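Local structure of beta sliding clamp (Caulobacter crescentus, 5WCE) at residues L189-M194 with R259-D264; L275-V280 with D339-I344; A349-A354 with S358-V363. The protein probably forms a ring-shaped head-to-tail homodimer around DNA that tethers DNA polymerases and other proteins to it, making replication processive. All coordinates share one frame; numbering follows the deposited sequence.

Contact 1 of 3, residues L189-M194 with R259-D264; sequences LALAEM and RVIPRD
I261 drives its terminal methyl at the ends of two leucines, L189 and L191, crossing each of them at about a right angle. The two leucines are alternate residues of one strand and so stand on the same side of it. I261 carries CG1 opposite its own carbonyl carbon (chi1 -63°) and continues nearly straight beyond it, which makes CD1 the leading atom. That methyl meets L191 CD1 at 3.6 Å and L189 CD2 at 3.9 Å. L189 CD2 also comes within 4.2 Å of I261 CG1, so L189 lies against the outer half of the isoleucine whereas L191 meets its tip alone. In both leucines CG is turned opposite the backbone N (chi1 180° in L189, 177° in L191), and the two side chains extend off the strand like adjacent teeth. The backbones stay well apart, with the CA atoms of L189 and I261 8.5 Å from each other, and side chains alone span the gap.

Strand 188-195 belongs to the central domain, and the loop bearing I261 runs from that domain into strand 267-272 of the C-terminal one. V373 of strand 370-374 is shared by both: L189 pairs with it by backbone hydrogen bonds, and L189 and I261 both rest on its side chain. V182 of the adjacent strand 176-184 touches both leucines. In bacterial sliding clamps the groove that receives partner proteins is formed between these two domains, and this apolar cluster is consistent with part of its floor or flank.

All the touching groups are methyls and methylenes, so the join relies on dispersion and the exclusion of water. It has no directional bond to fix an exact angle, and fit of shape, with V373 against the same groups, probably sets how I261 sits on the leucines.

Contact 2 of 3, residues L275-V280 with D339-I344; sequences LFAKAV and DVCGQI
C341 SG comes up to the rim of the F276 ring, making a Cys sulfur-aromatic contact between two helices. The sulfur lies 5.3 Å from the centroid of the F276 ring and 85° off its normal, so it is at the edge, in plane, and not over a face. The closest ring atom is F276 CD2, 4.0 Å from C341 SG. C341 has SG placed opposite its carbonyl carbon (chi1 -66°), a turn that aims the sulfur across to the other helix. Approach at the ring edge is probably mildly favourable, since the hydrogens there are slightly positive and sulfur is electron-rich.

The apolar part is small. A277 CB meets C341 CB at 3.9 Å, at the level where the backbones draw nearest, with the CA atoms of A277 and C341 6.2 Å apart; a small residue on one side and a short one on the other permit this closeness. Within helix 273-284, V280 CG2 lies 3.7 Å above one face of the F276 ring, toward its rim.

These are the two helices of the C-terminal domain. In beta clamps each domain supplies a pair of helices that line the inner, DNA-facing surface of the ring, with sheets outside them. Accordingly F276 and V280 also pack on L305 of strand 302-308, and V340 reaches Y372 and L374 of strand 370-374.

Polar links lie at the margins. C341 O accepts a hydrogen bond from N273 ND2, which ties the last turn of helix 334-343 to the start of the other helix, while D339 forms a salt bridge with R188.

Contact 3 of 3, residues A349-A354 with S358-V363; sequences AEFRFA and SPTLVV
F351 has one face of its ring overlapped by V362, whose CG1 sits 4.2 Å from the ring centroid and 9° off the normal, a CH-pi contact almost over the centre. The other methyl, V362 CG2, touches F351 CE2 at 3.7 Å. The two side chains lie side by side as an antiparallel non-hydrogen-bonded pair.

Hydrogen-bonded pairs flank it: E350 with V363, and R352 with L361, each closed by two backbone bonds. The shortest include R352 N to L361 O at 2.8 Å, nearly straight. The side chains of these pairs share the opposite face of the sheet. With CG anti to the backbone nitrogen (chi1 178°) and the chain extended beyond, E350 runs along V363, its CB 3.7 Å from V363 CG2, and its carboxylate meets the guanidinium of R352. R352 grips side-on, NE and NH2 both directed at the single atom E350 OE2, with NE the nearer at 2.6 Å; OE2 lies close to the guanidinium plane. With E350 reduced to an alanine, the R352 guanidinium would probably lose this charge partner and turn more freely, and V363 CG2 would lose cover.

Where the strands part toward the turn, a water accepts from A354 N and donates to S358 O, and is also hydrogen-bonded to T360 OG1. F353 CD2 lies 3.6 Å from T360 OG1.

This beta hairpin lies inside a sheet shared by the central and C-terminal domains. Strand 267-272 pairs by backbone hydrogen bonds with A349, F351 and F353, and strand 370-374 with T360 and V362. Helix 334-343 packs on the F351 and V362 face through L337 and V340, while P262 meets L361 on the other.

Overall arrangement
Along the chain the three contacts follow in series, and none encloses or crosses another. Contact 1 closes a span of 64 residues, from strand 188-195 of the central domain to the loop entering the C-terminal domain. Contact 2 then brings together helices 273-284 and 334-343 across 58 residues, nearly half of them strand. Contact 3 is the short closure, a hairpin with three residues between its segments. The hairpin is the middle piece: its strand 360-364 packs under P262 and I261 of contact 1 and, on the other face, V362 meets V340 of contact 2. Contacts 1 and 2 do not touch, their nearest atoms being about 6 Å apart.

Contact 1 of 3, residues L189-M194 with R259-D264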
loop_
_atom_site.group_PDB
_atom_site.type_symbol
_atom_site.label_atom_id
_atom_site.label_comp_id
_atom_site.label_asym_id
_atom_site.label_seq_id
_atom_site.Cartn_x
_atom_site.Cartn_y
_atom_site.Cartn_z
ATOM N N LEU A 189 -18.248 -20.992 2.315
ATOM C CA LEU A 189 -19.205 -20.647 1.295
ATOM C C LEU A 189 -19.934 -19.362 1.652
ATOM O O LEU A 189 -20.240 -19.041 2.859
ATOM C CB LEU A 189 -20.161 -21.810 1.068
ATOM C CG LEU A 189 -21.273 -21.638 0.005
ATOM C CD1 LEU A 189 -21.590 -22.946 -0.701
ATOM C CD2 LEU A 189 -22.557 -21.038 0.634
ATOM N N ALA A 190 -20.299 -18.638 0.609
ATOM C CA ALA A 190 -21.111 -17.430 0.740
ATOM C C ALA A 190 -22.219 -17.440 -0.274
ATOM O O ALA A 190 -22.002 -17.834 -1.436
ATOM C CB ALA A 190 -20.275 -16.197 0.571
ATOM N N LEU A 191 -23.415 -17.050 0.168
ATOM C CA LEU A 191 -24.592 -17.044 -0.661
ATOM C C LEU A 191 -25.313 -15.709 -0.438
ATOM O O LEU A 191 -25.489 -15.267 0.726
ATOM C CB LEU A 191 -25.479 -18.243 -0.316
ATOM C CG LEU A 191 -26.834 -18.397 -1.031
ATOM C CD1 LEU A 191 -27.333 -19.826 -0.980
ATOM C CD2 LEU A 191 -27.932 -17.465 -0.546
ATOM N N ALA A 192 -25.726 -15.061 -1.537
ATOM C CA ALA A 192 -26.556 -13.875 -1.470
ATOM C C ALA A 192 -27.570 -13.897 -2.583
ATOM O O ALA A 192 -27.297 -14.406 -3.689
ATOM C CB ALA A 192 -25.720 -12.623 -1.519
ATOM N N GLU A 193 -28.766 -13.401 -2.304
ATOM C CA GLU A 193 -29.813 -13.438 -3.301
ATOM C C GLU A 193 -30.733 -12.238 -3.202
ATOM O O GLU A 193 -30.760 -11.526 -2.194
ATOM C CB GLU A 193 -30.583 -14.747 -3.208
ATOM C CG GLU A 193 -31.470 -14.845 -1.958
ATOM C CD GLU A 193 -31.928 -16.224 -1.609
ATOM O OE1 GLU A 193 -31.662 -17.153 -2.398
ATOM O OE2 GLU A 193 -32.601 -16.351 -0.535
ATOM N N MET A 194 -31.469 -12.028 -4.295
ATOM C CA MET A 194 -32.448 -10.948 -4.428
ATOM C C MET A 194 -33.639 -11.463 -5.209
ATOM O O MET A 194 -33.520 -12.485 -5.879
ATOM C CB MET A 194 -31.840 -9.769 -5.174
ATOM C CG MET A 194 -31.406 -10.113 -6.639
ATOM S SD MET A 194 -30.615 -8.758 -7.530
ATOM C CE MET A 194 -32.104 -7.801 -7.808
ATOM N N ARG A 259 -26.298 -29.226 -1.045
ATOM C CA ARG A 259 -25.941 -30.372 -0.183
ATOM C C ARG A 259 -24.995 -30.023 0.965
ATOM O O ARG A 259 -24.908 -30.735 1.969
ATOM C CB ARG A 259 -25.313 -31.493 -1.034
ATOM N N VAL A 260 -24.299 -28.911 0.803
ATOM C CA VAL A 260 -23.317 -28.416 1.747
ATOM C C VAL A 260 -23.957 -27.448 2.758
ATOM O O VAL A 260 -23.435 -27.262 3.850
ATOM C CB VAL A 260 -22.180 -27.682 0.986
ATOM C CG1 VAL A 260 -21.049 -27.323 1.943
ATOM C CG2 VAL A 260 -21.647 -28.560 -0.157
ATOM N N ILE A 261 -25.049 -26.789 2.371
ATOM C CA ILE A 261 -25.661 -25.771 3.195
ATOM C C ILE A 261 -26.575 -26.492 4.156
ATOM O O ILE A 261 -27.604 -27.058 3.750
ATOM C CB ILE A 261 -26.439 -24.688 2.408
ATOM C CG1 ILE A 261 -25.469 -23.930 1.500
ATOM C CG2 ILE A 261 -27.142 -23.742 3.389
ATOM C CD1 ILE A 261 -26.073 -22.773 0.735
ATOM N N PRO A 262 -26.201 -26.490 5.438
ATOM C CA PRO A 262 -27.005 -27.240 6.412
ATOM C C PRO A 262 -28.423 -26.691 6.619
ATOM O O PRO A 262 -28.613 -25.485 6.800
ATOM C CB PRO A 262 -26.184 -27.158 7.707
ATOM C CG PRO A 262 -25.186 -26.071 7.509
ATOM C CD PRO A 262 -25.195 -25.622 6.067
ATOM N N ARG A 263 -29.414 -27.581 6.613
ATOM C CA ARG A 263 -30.822 -27.180 6.802
ATOM C C ARG A 263 -31.333 -27.465 8.178
ATOM O O ARG A 263 -32.276 -26.809 8.619
ATOM C CB ARG A 263 -31.713 -27.930 5.824
ATOM C CG ARG A 263 -31.449 -27.606 4.371
ATOM C CD ARG A 263 -32.294 -28.516 3.470
ATOM N NE ARG A 263 -32.215 -28.025 2.099
ATOM N N ASP A 264 -30.742 -28.440 8.844
ATOM C CA ASP A 264 -31.309 -28.990 10.065
ATOM C C ASP A 264 -30.475 -28.733 11.297
ATOM O O ASP A 264 -30.725 -29.370 12.303
ATOM C CB ASP A 264 -31.477 -30.506 9.864
ATOM C CG ASP A 264 -32.333 -30.837 8.654
ATOM O OD1 ASP A 264 -33.309 -30.095 8.415
ATOM O OD2 ASP A 264 -32.012 -31.816 7.940
#

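Contact 2 of 3, residues L275-V280 with D339-I344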
loop_
_atom_site.group_PDB
_atom_site.type_symbol
_atom_site.label_atom_id
_atom_site.label_comp_id
_atom_site.label_asym_id
_atom_site.label_seq_id
_atom_site.Cartn_x
_atom_site.Cartn_y
_atom_site.Cartn_z
ATOM N N LEU A 275 -18.651 -7.446 19.226
ATOM C CA LEU A 275 -17.849 -7.858 20.376
ATOM C C LEU A 275 -17.136 -9.188 20.057
ATOM O O LEU A 275 -15.950 -9.356 20.313
ATOM C CB LEU A 275 -18.667 -7.961 21.641
ATOM C CG LEU A 275 -17.915 -8.616 22.814
ATOM C CD1 LEU A 275 -16.624 -7.843 23.177
ATOM C CD2 LEU A 275 -18.837 -8.814 23.997
ATOM N N PHE A 276 -17.848 -10.107 19.425
ATOM C CA PHE A 276 -17.276 -11.420 19.130
ATOM C C PHE A 276 -16.129 -11.308 18.134
ATOM O O PHE A 276 -15.085 -11.884 18.343
ATOM C CB PHE A 276 -18.373 -12.390 18.625
ATOM C CG PHE A 276 -17.867 -13.755 18.284
ATOM C CD1 PHE A 276 -17.562 -14.656 19.278
ATOM C CD2 PHE A 276 -17.771 -14.160 16.966
ATOM C CE1 PHE A 276 -17.132 -15.939 18.959
ATOM C CE2 PHE A 276 -17.395 -15.448 16.648
ATOM C CZ PHE A 276 -17.031 -16.327 17.658
ATOM N N ALA A 277 -16.341 -10.555 17.059
ATOM C CA ALA A 277 -15.328 -10.340 16.070
ATOM C C ALA A 277 -14.049 -9.714 16.697
ATOM O O ALA A 277 -12.937 -10.131 16.395
ATOM C CB ALA A 277 -15.861 -9.454 14.951
ATOM N N LYS A 278 -14.233 -8.740 17.592
ATOM C CA LYS A 278 -13.088 -8.115 18.262
ATOM C C LYS A 278 -12.333 -9.099 19.098
ATOM O O LYS A 278 -11.097 -9.069 19.109
ATOM C CB LYS A 278 -13.500 -6.884 19.083
ATOM C CG LYS A 278 -13.709 -5.696 18.169
ATOM C CD LYS A 278 -14.353 -4.553 18.916
ATOM C CE LYS A 278 -14.546 -3.378 17.976
ATOM N NZ LYS A 278 -15.449 -2.454 18.704
ATOM N N ALA A 279 -13.066 -9.998 19.754
ATOM C CA ALA A 279 -12.452 -11.039 20.565
ATOM C C ALA A 279 -11.708 -12.034 19.709
ATOM O O ALA A 279 -10.583 -12.355 20.035
ATOM C CB ALA A 279 -13.464 -11.737 21.451
ATOM N N VAL A 280 -12.322 -12.537 18.637
ATOM C CA VAL A 280 -11.627 -13.412 17.703
ATOM C C VAL A 280 -10.341 -12.761 17.180
ATOM O O VAL A 280 -9.309 -13.385 17.145
ATOM C CB VAL A 280 -12.498 -13.812 16.497
ATOM C CG1 VAL A 280 -11.696 -14.640 15.492
ATOM C CG2 VAL A 280 -13.711 -14.626 16.975
ATOM N N ASP A 339 -14.111 -13.089 8.318
ATOM C CA ASP A 339 -14.726 -12.721 7.024
ATOM C C ASP A 339 -16.242 -12.727 7.088
ATOM O O ASP A 339 -16.936 -11.793 6.646
ATOM C CB ASP A 339 -14.238 -13.668 5.918
ATOM C CG ASP A 339 -12.819 -13.377 5.435
ATOM O OD1 ASP A 339 -12.226 -12.318 5.751
ATOM O OD2 ASP A 339 -12.279 -14.294 4.801
ATOM N N VAL A 340 -16.793 -13.768 7.704
ATOM C CA VAL A 340 -18.224 -13.826 7.923
ATOM C C VAL A 340 -18.723 -12.730 8.836
ATOM O O VAL A 340 -19.708 -12.060 8.492
ATOM C CB VAL A 340 -18.650 -15.230 8.456
ATOM C CG1 VAL A 340 -20.131 -15.203 8.820
ATOM C CG2 VAL A 340 -18.383 -16.250 7.398
ATOM N N CYS A 341 -18.092 -12.518 9.998
ATOM C CA CYS A 341 -18.519 -11.456 10.880
ATOM C C CYS A 341 -18.473 -10.083 10.159
ATOM O O CYS A 341 -19.305 -9.219 10.403
ATOM C CB CYS A 341 -17.657 -11.393 12.146
ATOM S SG CYS A 341 -17.863 -12.852 13.201
ATOM N N GLY A 342 -17.513 -9.913 9.261
ATOM C CA GLY A 342 -17.399 -8.695 8.410
ATOM C C GLY A 342 -18.552 -8.444 7.456
ATOM O O GLY A 342 -18.712 -7.341 6.992
ATOM N N GLN A 343 -19.349 -9.464 7.143
ATOM C CA GLN A 343 -20.511 -9.334 6.261
ATOM C C GLN A 343 -21.796 -9.071 6.986
ATOM O O GLN A 343 -22.731 -8.606 6.383
ATOM C CB GLN A 343 -20.677 -10.593 5.399
ATOM C CG GLN A 343 -19.532 -10.803 4.435
ATOM C CD GLN A 343 -19.417 -9.662 3.441
ATOM O OE1 GLN A 343 -20.423 -9.048 3.054
ATOM N NE2 GLN A 343 -18.192 -9.315 3.099
ATOM N N ILE A 344 -21.831 -9.326 8.276
ATOM C CA ILE A 344 -23.057 -9.227 9.034
ATOM C C ILE A 344 -23.412 -7.739 9.144
ATOM O O ILE A 344 -22.562 -6.921 9.507
ATOM C CB ILE A 344 -22.848 -9.872 10.427
ATOM C CG1 ILE A 344 -22.624 -11.394 10.272
ATOM C CG2 ILE A 344 -23.973 -9.558 11.377
ATOM C CD1 ILE A 344 -23.715 -12.195 9.614
#

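Contact 3 of 3, residues A349-A354 with S358-V363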
loop_
_atom_site.group_PDB
_atom_site.type_symbol
_atom_site.label_atom_id
_atom_site.label_comp_id
_atom_site.label_asym_id
_atom_site.label_seq_id
_atom_site.Cartn_x
_atom_site.Cartn_y
_atom_site.Cartn_z
ATOM N N ALA A 349 -25.235 -11.772 15.231
ATOM C CA ALA A 349 -25.060 -12.838 14.284
ATOM C C ALA A 349 -25.648 -14.078 14.939
ATOM O O ALA A 349 -25.591 -14.240 16.157
ATOM C CB ALA A 349 -23.609 -13.044 13.918
ATOM N N GLU A 350 -26.231 -14.914 14.117
ATOM C CA GLU A 350 -26.786 -16.197 14.544
ATOM C C GLU A 350 -26.014 -17.314 13.903
ATOM O O GLU A 350 -25.887 -17.385 12.638
ATOM C CB GLU A 350 -28.278 -16.318 14.188
ATOM C CG GLU A 350 -28.924 -17.639 14.558
ATOM C CD GLU A 350 -30.400 -17.705 14.150
ATOM O OE1 GLU A 350 -31.084 -16.711 14.278
ATOM O OE2 GLU A 350 -30.872 -18.744 13.633
ATOM N N PHE A 351 -25.556 -18.238 14.751
ATOM C CA PHE A 351 -24.831 -19.418 14.321
ATOM C C PHE A 351 -25.686 -20.646 14.585
ATOM O O PHE A 351 -26.317 -20.764 15.673
ATOM C CB PHE A 351 -23.538 -19.581 15.124
ATOM C CG PHE A 351 -22.483 -18.603 14.781
ATOM C CD1 PHE A 351 -22.625 -17.232 15.146
ATOM C CD2 PHE A 351 -21.325 -19.006 14.149
ATOM C CE1 PHE A 351 -21.608 -16.330 14.861
ATOM C CE2 PHE A 351 -20.332 -18.090 13.860
ATOM C CZ PHE A 351 -20.504 -16.753 14.174
ATOM N N ARG A 352 -25.696 -21.558 13.624
ATOM C CA ARG A 352 -26.378 -22.859 13.764
ATOM C C ARG A 352 -25.395 -24.008 13.586
ATOM O O ARG A 352 -24.839 -24.213 12.500
ATOM C CB ARG A 352 -27.543 -22.987 12.796
ATOM C CG ARG A 352 -28.465 -21.782 12.881
ATOM C CD ARG A 352 -29.767 -22.022 12.125
ATOM N NE ARG A 352 -30.566 -20.806 12.137
ATOM C CZ ARG A 352 -31.596 -20.568 11.328
ATOM N NH1 ARG A 352 -31.988 -21.465 10.424
ATOM N NH2 ARG A 352 -32.271 -19.426 11.418
ATOM N N PHE A 353 -25.204 -24.777 14.647
ATOM C CA PHE A 353 -24.247 -25.864 14.677
ATOM C C PHE A 353 -24.961 -27.209 14.743
ATOM O O PHE A 353 -26.108 -27.294 15.213
ATOM C CB PHE A 353 -23.374 -25.779 15.953
ATOM C CG PHE A 353 -22.620 -24.495 16.154
ATOM C CD1 PHE A 353 -23.175 -23.432 16.832
ATOM C CD2 PHE A 353 -21.308 -24.371 15.704
ATOM C CE1 PHE A 353 -22.459 -22.256 17.048
ATOM C CE2 PHE A 353 -20.594 -23.178 15.936
ATOM C CZ PHE A 353 -21.158 -22.137 16.603
ATOM N N ALA A 354 -24.311 -28.238 14.228
ATOM C CA ALA A 354 -24.768 -29.632 14.417
ATOM C C ALA A 354 -23.714 -30.293 15.312
ATOM O O ALA A 354 -23.743 -30.065 16.501
ATOM C CB ALA A 354 -24.984 -30.343 13.110
ATOM N N SER A 358 -19.315 -31.106 11.461
ATOM C CA SER A 358 -20.279 -30.718 10.435
ATOM C C SER A 358 -20.188 -29.244 10.059
ATOM O O SER A 358 -19.843 -28.404 10.870
ATOM C CB SER A 358 -21.694 -31.030 10.949
ATOM O OG SER A 358 -21.788 -32.450 11.132
ATOM N N PRO A 359 -20.584 -28.919 8.814
ATOM C CA PRO A 359 -20.675 -27.506 8.436
ATOM C C PRO A 359 -21.565 -26.692 9.373
ATOM O O PRO A 359 -22.605 -27.187 9.817
ATOM C CB PRO A 359 -21.303 -27.556 7.019
ATOM C CG PRO A 359 -20.963 -28.919 6.519
ATOM C CD PRO A 359 -21.030 -29.818 7.731
ATOM N N THR A 360 -21.199 -25.417 9.574
ATOM C CA THR A 360 -21.878 -24.521 10.424
ATOM C C THR A 360 -22.499 -23.425 9.568
ATOM O O THR A 360 -21.858 -22.913 8.711
ATOM C CB THR A 360 -20.875 -23.923 11.444
ATOM O OG1 THR A 360 -20.386 -24.975 12.291
ATOM C CG2 THR A 360 -21.489 -22.915 12.307
ATOM N N LEU A 361 -23.744 -23.064 9.859
ATOM C CA LEU A 361 -24.480 -22.013 9.137
ATOM C C LEU A 361 -24.391 -20.755 9.964
ATOM O O LEU A 361 -24.531 -20.793 11.206
ATOM C CB LEU A 361 -25.961 -22.400 8.994
ATOM C CG LEU A 361 -26.852 -21.508 8.170
ATOM C CD1 LEU A 361 -26.371 -21.599 6.743
ATOM C CD2 LEU A 361 -28.320 -21.930 8.200
ATOM N N VAL A 362 -24.150 -19.632 9.304
ATOM C CA VAL A 362 -24.247 -18.331 9.948
ATOM C C VAL A 362 -25.284 -17.529 9.183
ATOM O O VAL A 362 -25.219 -17.440 7.917
ATOM C CB VAL A 362 -22.906 -17.589 9.940
ATOM C CG1 VAL A 362 -22.995 -16.327 10.778
ATOM C CG2 VAL A 362 -21.800 -18.508 10.459
ATOM N N VAL A 363 -26.249 -16.996 9.906
ATOM C CA VAL A 363 -27.301 -16.194 9.303
ATOM C C VAL A 363 -27.297 -14.801 9.905
ATOM O O VAL A 363 -26.830 -14.588 11.026
ATOM C CB VAL A 363 -28.698 -16.820 9.346
ATOM C CG1 VAL A 363 -28.774 -18.137 8.548
ATOM C CG2 VAL A 363 -29.193 -17.023 10.708
HETATM O O HOH W 1 -21.576 -27.732 13.468
#